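PDB 5H7E: RNA 2',3'-cyclic phosphodiesterase from Deinococcus radiodurans, which belongs to the LigT-like phosphoesterases of the 2H superfamily, two-lobed proteins built around antiparallel beta-sheet. Local coordinates for residues A[20-25]-A[143-148]; A[75-80]-A[94-99]. All blocks are in the same frame, centred on the assembly; numbering follows the deposited sequence.

Contact 1. Residues A[20-25]-A[143-148]; sequences APLAEA and LIFDQS
The ring of Phe145 meets helix 16-26 with one face and part of its rim. Over the face sits Leu22, whose CD2 lies 4.0 Å from the ring centroid and 19° off the ring normal, a CH-pi contact displaced toward the CE2-CZ side. At the edge, near the ring plane, the methyl of Ala25 stands 3.8 Å from Phe145 CZ, and the same CB touches Leu143 CD1 at 3.7 Å, which makes Ala25 a small apolar bridge between two side chains of the 143-148 loop. Toward the N-terminal end of the helix, Pro21 and Gln147 pass in opposite senses, the amide nitrogen NE2 of Gln147 coming to Pro21 CB at 3.5 Å and lying nearly as close to CG. Gln147 turns at its second torsion (chi2 90°), folding the amide back beside the phenyl edge, where OE1 accepts a weak bond from Asp146 N. The 2H phosphoesterase fold covers its antiparallel sheet with helices, and here helix 16-26 of the N-terminal half packs against the irregular segment leading into strand 148-160. Pro21 occupies a kink of this helix, since its nitrogen lacks a bond to the preceding turn; Pro21 O still accepts from Ala25 N at 3.1 Å. Behind the first shell, backbone hydrogen bonds pairing Leu143 with Thr80, Phe145 with Arg78 and Gln147 with Leu77 hold the loop along strand 73-83. Leu22 continues inward onto Val94, Ile128 and Leu130, while Phe145 also rests on Leu77 and Val94.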
ATOM      1  N   ALA A  20       3.200 -11.882   9.701  1.00 20.98           N
ATOM      2  CA  ALA A  20       3.724 -13.223   9.960  1.00 21.55           C
ATOM      3  C   ALA A  20       2.943 -14.283   9.204  1.00 20.85           C
ATOM      4  O   ALA A  20       3.591 -15.133   8.545  1.00 21.86           O
ATOM      5  CB  ALA A  20       3.760 -13.528  11.467  1.00 24.83           C
ATOM      6  N   PRO A  21       1.622 -14.328   9.253  1.00 20.29           N
ATOM      7  CA  PRO A  21       0.936 -15.347   8.447  1.00 21.30           C
ATOM      8  C   PRO A  21       1.085 -15.113   6.962  1.00 20.57           C
ATOM      9  O   PRO A  21       1.087 -16.077   6.178  1.00 22.71           O
ATOM     10  CB  PRO A  21      -0.518 -15.257   8.922  1.00 24.22           C
ATOM     11  CG  PRO A  21      -0.652 -13.884   9.568  1.00 24.60           C
ATOM     12  CD  PRO A  21       0.673 -13.651  10.204  1.00 21.55           C
ATOM     13  N   LEU A  22       1.261 -13.876   6.540  1.00 18.47           N
ATOM     14  CA  LEU A  22       1.512 -13.658   5.119  1.00 18.58           C
ATOM     15  C   LEU A  22       2.849 -14.250   4.716  1.00 18.68           C
ATOM     16  O   LEU A  22       3.017 -14.794   3.618  1.00 20.74           O
ATOM     17  CB  LEU A  22       1.456 -12.175   4.794  1.00 17.85           C
ATOM     18  CG  LEU A  22       0.030 -11.576   4.957  1.00 16.96           C
ATOM     19  CD1 LEU A  22       0.082 -10.095   4.608  1.00 18.42           C
ATOM     20  CD2 LEU A  22      -1.022 -12.323   4.071  1.00 19.24           C
ATOM     21  N   ALA A  23       3.872 -14.064   5.546  1.00 17.91           N
ATOM     22  CA  ALA A  23       5.149 -14.654   5.210  1.00 20.36           C
ATOM     23  C   ALA A  23       5.072 -16.164   5.180  1.00 21.35           C
ATOM     24  O   ALA A  23       5.798 -16.797   4.406  1.00 25.83           O
ATOM     25  CB  ALA A  23       6.212 -14.247   6.232  1.00 22.78           C
ATOM     26  N   GLU A  24       4.245 -16.765   6.058  1.00 21.83           N
ATOM     27  CA  GLU A  24       4.086 -18.202   6.015  1.00 26.32           C
ATOM     28  C   GLU A  24       3.479 -18.633   4.684  1.00 24.72           C
ATOM     29  O   GLU A  24       3.848 -19.681   4.146  1.00 29.42           O
ATOM     30  CB  GLU A  24       3.240 -18.665   7.184  1.00 29.34           C
ATOM     31  CG  GLU A  24       3.917 -18.396   8.519  1.00 44.69           C
ATOM     32  CD  GLU A  24       3.109 -18.829   9.722  1.00 65.44           C
ATOM     33  OE1 GLU A  24       3.125 -18.098  10.735  1.00 60.88           O
ATOM     34  OE2 GLU A  24       2.457 -19.895   9.642  1.00 78.21           O
ATOM     35  N   ALA A  25       2.563 -17.838   4.135  1.00 23.99           N
ATOM     36  CA  ALA A  25       2.017 -18.151   2.802  1.00 23.70           C
ATOM     37  C   ALA A  25       3.085 -18.065   1.726  1.00 26.31           C
ATOM     38  O   ALA A  25       3.066 -18.816   0.750  1.00 27.64           O
ATOM     39  CB  ALA A  25       0.868 -17.204   2.493  1.00 21.42           C
ATOM     40  N   LEU A 143      -5.576 -19.235  -1.691  1.00 22.65           N
ATOM     41  CA  LEU A 143      -5.547 -19.157  -0.243  1.00 20.02           C
ATOM     42  C   LEU A 143      -6.569 -18.144   0.237  1.00 20.32           C
ATOM     43  O   LEU A 143      -6.883 -17.196  -0.476  1.00 22.56           O
ATOM     44  CB  LEU A 143      -4.140 -18.679   0.274  1.00 21.03           C
ATOM     45  CG  LEU A 143      -2.972 -19.537  -0.166  1.00 23.77           C
ATOM     46  CD1 LEU A 143      -1.672 -18.861   0.385  1.00 25.69           C
ATOM     47  CD2 LEU A 143      -3.044 -20.938   0.360  1.00 27.49           C
ATOM     48  N   ILE A 144      -7.105 -18.347   1.445  1.00 19.42           N
ATOM     49  CA  ILE A 144      -7.878 -17.279   2.072  1.00 18.32           C
ATOM     50  C   ILE A 144      -7.401 -17.106   3.498  1.00 21.16           C
ATOM     51  O   ILE A 144      -6.817 -18.015   4.105  1.00 21.98           O
ATOM     52  CB  ILE A 144      -9.409 -17.554   2.018  1.00 20.71           C
ATOM     53  CG1 ILE A 144      -9.766 -18.811   2.786  1.00 24.14           C
ATOM     54  CG2 ILE A 144      -9.928 -17.528   0.549  1.00 23.59           C
ATOM     55  CD1 ILE A 144     -11.367 -19.060   2.820  1.00 25.95           C
ATOM     56  N   PHE A 145      -7.641 -15.900   4.039  1.00 18.81           N
ATOM     57  CA  PHE A 145      -7.185 -15.550   5.364  1.00 19.97           C
ATOM     58  C   PHE A 145      -8.363 -15.047   6.194  1.00 19.56           C
ATOM     59  O   PHE A 145      -9.373 -14.567   5.657  1.00 23.50           O
ATOM     60  CB  PHE A 145      -6.087 -14.453   5.272  1.00 18.57           C
ATOM     61  CG  PHE A 145      -4.875 -14.889   4.529  1.00 18.43           C
ATOM     62  CD1 PHE A 145      -4.789 -14.744   3.164  1.00 21.56           C
ATOM     63  CD2 PHE A 145      -3.798 -15.408   5.221  1.00 20.94           C
ATOM     64  CE1 PHE A 145      -3.666 -15.181   2.484  1.00 22.19           C
ATOM     65  CE2 PHE A 145      -2.671 -15.812   4.576  1.00 25.05           C
ATOM     66  CZ  PHE A 145      -2.590 -15.722   3.194  1.00 24.13           C
ATOM     67  N   ASP A 146      -8.251 -15.211   7.506  1.00 21.45           N
ATOM     68  CA  ASP A 146      -9.295 -14.709   8.375  1.00 24.52           C
ATOM     69  C   ASP A 146      -8.798 -13.665   9.359  1.00 24.07           C
ATOM     70  O   ASP A 146      -9.584 -13.249  10.221  1.00 25.64           O
ATOM     71  CB  ASP A 146      -9.975 -15.847   9.158  1.00 28.58           C
ATOM     72  CG  ASP A 146      -9.026 -16.608  10.093  1.00 39.32           C
ATOM     73  OD1 ASP A 146      -7.881 -16.208  10.355  1.00 39.00           O
ATOM     74  OD2 ASP A 146      -9.458 -17.667  10.617  1.00 51.75           O
ATOM     75  N   GLN A 147      -7.551 -13.206   9.221  1.00 19.65           N
ATOM     76  CA  GLN A 147      -7.013 -12.278  10.195  1.00 18.07           C
ATOM     77  C   GLN A 147      -7.407 -10.844   9.853  1.00 17.88           C
ATOM     78  O   GLN A 147      -7.768 -10.519   8.720  1.00 21.36           O
ATOM     79  CB  GLN A 147      -5.504 -12.356  10.238  1.00 20.09           C
ATOM     80  CG  GLN A 147      -4.939 -13.745  10.657  1.00 22.86           C
ATOM     81  CD  GLN A 147      -4.705 -14.699   9.462  1.00 23.38           C
ATOM     82  OE1 GLN A 147      -5.242 -14.519   8.394  1.00 24.07           O
ATOM     83  NE2 GLN A 147      -3.893 -15.714   9.676  1.00 23.50           N
ATOM     84  N   SER A 148      -7.391 -10.019  10.886  1.00 19.43           N
ATOM     85  CA  SER A 148      -7.707  -8.610  10.690  1.00 16.20           C
ATOM     86  C   SER A 148      -6.859  -7.802  11.653  1.00 18.78           C
ATOM     87  O   SER A 148      -6.290  -8.341  12.624  1.00 19.68           O
ATOM     88  CB  SER A 148      -9.186  -8.330  10.950  1.00 21.53           C
ATOM     89  OG  SER A 148      -9.513  -8.672  12.273  1.00 26.82           O
TER

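Contact 2. Residues A[75-80]-A[94-99]; sequences VNLRGT and VKTEAE
Val75, Leu77, Val94 and Thr96 form the tightly packed side of this strand pair. Val75 CG1 lies 3.7 Å from Thr96 CB, and Leu77 CD2 reaches Thr96 CG2 at 4.0 Å. Leu22 of helix 16-26 and Ile128 of strand 127-132 both touch Leu77 and Val94 on this face. Asn76 and Glu97 occupy the other, more exposed face. Their side chains leave the sheet in the same direction, with amide and carboxylate planes only 2° apart, and Asn76 ND2 donates to Glu97 OE1 at 3.1 Å. Glu97 reaches this position by bending at its second torsion (chi2 -88°), and a bound sulfate ion lies about 4 Å from its side chain. The strands belong to an antiparallel beta hairpin, in which Asn76 and Glu97 are a hydrogen-bonded pair: Asn76 N reaches Glu97 O at 2.8 Å, nearly straight, and Glu97 N returns to Asn76 O. A beta bulge then shifts the register by one residue, with Arg78 N and Gly79 O both engaging Lys95, at its O and N respectively. On the solvent side, Arg78 and Lys95 rise from the sheet as neighbours, Arg78 folding at its second and third torsions, with its NE 5.3 Å from Lys95 NZ.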
ATOM      1  N   VAL A  75      -9.163  -3.500   9.195  1.00 15.84           N
ATOM      2  CA  VAL A  75      -8.795  -4.030   7.899  1.00 15.56           C
ATOM      3  C   VAL A  75      -8.814  -5.545   7.969  1.00 16.45           C
ATOM      4  O   VAL A  75      -8.224  -6.125   8.884  1.00 18.00           O
ATOM      5  CB  VAL A  75      -7.397  -3.551   7.494  1.00 16.66           C
ATOM      6  CG1 VAL A  75      -7.101  -3.981   6.007  1.00 17.39           C
ATOM      7  CG2 VAL A  75      -7.300  -1.993   7.615  1.00 18.30           C
ATOM      8  N   ASN A  76      -9.530  -6.171   7.026  1.00 16.89           N
ATOM      9  CA  ASN A  76      -9.670  -7.623   6.988  1.00 17.45           C
ATOM     10  C   ASN A  76      -8.893  -8.178   5.814  1.00 17.25           C
ATOM     11  O   ASN A  76      -9.047  -7.685   4.696  1.00 18.42           O
ATOM     12  CB  ASN A  76     -11.135  -7.962   6.828  1.00 18.80           C
ATOM     13  CG  ASN A  76     -11.950  -7.399   7.954  1.00 24.79           C
ATOM     14  OD1 ASN A  76     -11.891  -7.921   9.055  1.00 26.64           O
ATOM     15  ND2 ASN A  76     -12.725  -6.349   7.686  1.00 31.70           N
ATOM     16  N   LEU A  77      -8.070  -9.198   6.066  1.00 16.41           N
ATOM     17  CA  LEU A  77      -7.519  -9.994   4.971  1.00 16.72           C
ATOM     18  C   LEU A  77      -8.607 -10.840   4.348  1.00 18.44           C
ATOM     19  O   LEU A  77      -9.519 -11.321   5.050  1.00 20.98           O
ATOM     20  CB  LEU A  77      -6.429 -10.943   5.465  1.00 15.91           C
ATOM     21  CG  LEU A  77      -5.169 -10.354   6.097  1.00 17.05           C
ATOM     22  CD1 LEU A  77      -4.210 -11.483   6.435  1.00 17.53           C
ATOM     23  CD2 LEU A  77      -4.527  -9.333   5.159  1.00 20.02           C
ATOM     24  N   ARG A  78      -8.535 -10.993   3.009  1.00 16.01           N
ATOM     25  CA  ARG A  78      -9.502 -11.824   2.317  1.00 16.98           C
ATOM     26  C   ARG A  78      -8.718 -12.898   1.559  1.00 18.47           C
ATOM     27  O   ARG A  78      -7.960 -13.630   2.184  1.00 20.40           O
ATOM     28  CB  ARG A  78     -10.446 -10.975   1.431  1.00 20.03           C
ATOM     29  CG  ARG A  78     -11.199  -9.882   2.269  1.00 21.24           C
ATOM     30  CD  ARG A  78     -12.224 -10.575   3.218  1.00 20.89           C
ATOM     31  NE  ARG A  78     -13.305 -11.230   2.482  1.00 26.51           N
ATOM     32  CZ  ARG A  78     -14.293 -11.915   3.065  1.00 24.25           C
ATOM     33  NH1 ARG A  78     -14.234 -12.133   4.359  1.00 31.07           N
ATOM     34  NH2 ARG A  78     -15.278 -12.459   2.334  1.00 25.68           N
ATOM     35  N   GLY A  79      -8.930 -13.038   0.255  1.00 21.61           N
ATOM     36  CA  GLY A  79      -8.328 -14.124  -0.522  1.00 22.43           C
ATOM     37  C   GLY A  79      -7.155 -13.610  -1.343  1.00 22.73           C
ATOM     38  O   GLY A  79      -6.903 -12.424  -1.389  1.00 21.74           O
ATOM     39  N   THR A  80      -6.402 -14.538  -1.932  1.00 24.40           N
ATOM     40  CA  THR A  80      -5.304 -14.131  -2.797  1.00 24.73           C
ATOM     41  C   THR A  80      -5.787 -13.916  -4.231  1.00 31.55           C
ATOM     42  O   THR A  80      -6.863 -14.374  -4.646  1.00 35.94           O
ATOM     43  CB  THR A  80      -4.188 -15.164  -2.739  1.00 23.84           C
ATOM     44  OG1 THR A  80      -4.750 -16.485  -3.029  1.00 28.10           O
ATOM     45  CG2 THR A  80      -3.485 -15.139  -1.370  1.00 27.27           C
ATOM     46  N   VAL A  94      -2.635 -10.428  -1.559  1.00 17.66           N
ATOM     47  CA  VAL A  94      -3.828 -10.743  -0.749  1.00 16.85           C
ATOM     48  C   VAL A  94      -4.729  -9.517  -0.742  1.00 16.00           C
ATOM     49  O   VAL A  94      -4.259  -8.391  -0.548  1.00 16.56           O
ATOM     50  CB  VAL A  94      -3.472 -11.192   0.673  1.00 16.93           C
ATOM     51  CG1 VAL A  94      -2.600 -10.155   1.451  1.00 18.70           C
ATOM     52  CG2 VAL A  94      -4.725 -11.521   1.485  1.00 17.58           C
ATOM     53  N   LYS A  95      -6.026  -9.737  -1.003  1.00 15.91           N
ATOM     54  CA  LYS A  95      -6.991  -8.644  -0.962  1.00 17.33           C
ATOM     55  C   LYS A  95      -7.239  -8.216   0.480  1.00 16.86           C
ATOM     56  O   LYS A  95      -7.283  -9.045   1.386  1.00 19.04           O
ATOM     57  CB  LYS A  95      -8.287  -9.116  -1.598  1.00 17.49           C
ATOM     58  CG  LYS A  95      -9.425  -8.096  -1.499  1.00 24.17           C
ATOM     59  CD  LYS A  95     -10.659  -8.705  -2.247  1.00 40.82           C
ATOM     60  CE  LYS A  95     -11.841  -7.780  -2.249  1.00 59.59           C
ATOM     61  NZ  LYS A  95     -12.089  -7.308  -0.876  1.00 61.12           N
ATOM     62  N   THR A  96      -7.440  -6.897   0.692  1.00 16.71           N
ATOM     63  CA  THR A  96      -7.794  -6.372   2.011  1.00 16.15           C
ATOM     64  C   THR A  96      -9.079  -5.584   1.858  1.00 19.94           C
ATOM     65  O   THR A  96      -9.330  -4.997   0.802  1.00 23.04           O
ATOM     66  CB  THR A  96      -6.731  -5.455   2.596  1.00 16.68           C
ATOM     67  OG1 THR A  96      -6.428  -4.431   1.623  1.00 19.78           O
ATOM     68  CG2 THR A  96      -5.422  -6.220   2.823  1.00 19.47           C
ATOM     69  N   GLU A  97      -9.920  -5.648   2.901  1.00 18.89           N
ATOM     70  CA  GLU A  97     -11.194  -4.903   2.877  1.00 18.28           C
ATOM     71  C   GLU A  97     -11.305  -4.129   4.174  1.00 19.32           C
ATOM     72  O   GLU A  97     -10.960  -4.648   5.224  1.00 20.03           O
ATOM     73  CB  GLU A  97     -12.376  -5.853   2.768  1.00 19.71           C
ATOM     74  CG  GLU A  97     -13.746  -5.181   2.692  1.00 36.78           C
ATOM     75  CD  GLU A  97     -14.382  -4.894   4.066  1.00 50.03           C
ATOM     76  OE1 GLU A  97     -14.073  -5.606   5.045  1.00 59.69           O
ATOM     77  OE2 GLU A  97     -15.199  -3.948   4.153  1.00 44.27           O
ATOM     78  N   ALA A  98     -11.822  -2.884   4.112  1.00 18.80           N
ATOM     79  CA  ALA A  98     -12.124  -2.145   5.340  1.00 18.74           C
ATOM     80  C   ALA A  98     -13.194  -1.121   5.018  1.00 18.86           C
ATOM     81  O   ALA A  98     -13.077  -0.427   4.013  1.00 21.01           O
ATOM     82  CB  ALA A  98     -10.882  -1.409   5.913  1.00 18.76           C
ATOM     83  N   GLU A  99     -14.151  -0.953   5.932  1.00 17.73           N
ATOM     84  CA  GLU A  99     -15.094   0.159   5.759  1.00 18.27           C
ATOM     85  C   GLU A  99     -14.336   1.483   5.701  1.00 22.44           C
ATOM     86  O   GLU A  99     -13.517   1.789   6.572  1.00 21.77           O
ATOM     87  CB  GLU A  99     -16.085   0.176   6.933  1.00 17.89           C
ATOM     88  CG  GLU A  99     -17.185   1.241   6.752  1.00 19.42           C
ATOM     89  CD  GLU A  99     -18.078   1.429   7.956  1.00 25.06           C
ATOM     90  OE1 GLU A  99     -17.809   0.842   9.039  1.00 28.95           O
ATOM     91  OE2 GLU A  99     -19.080   2.173   7.815  1.00 24.27           O
TER

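Overall arrangement
From the N terminus the chain passes through strand 6-13 into helix 16-26, the first partner of contact 1. It then runs through strand 42-48 and helix 56-67 to the hairpin of strands 73-83 and 91-97, where contact 2 closes a short loop. Only after strand 127-132 does residue range 143-148 return to the helix and close the much longer loop of contact 1, within which contact 2 is nested. The two centres lie about 10 Å apart, linked by probable backbone hydrogen bonds between 143-148 and strand 73-83. Helix 16-26, the hairpin and the approach to strand 148-160 are thereby tied together, spanning both halves of the sequence.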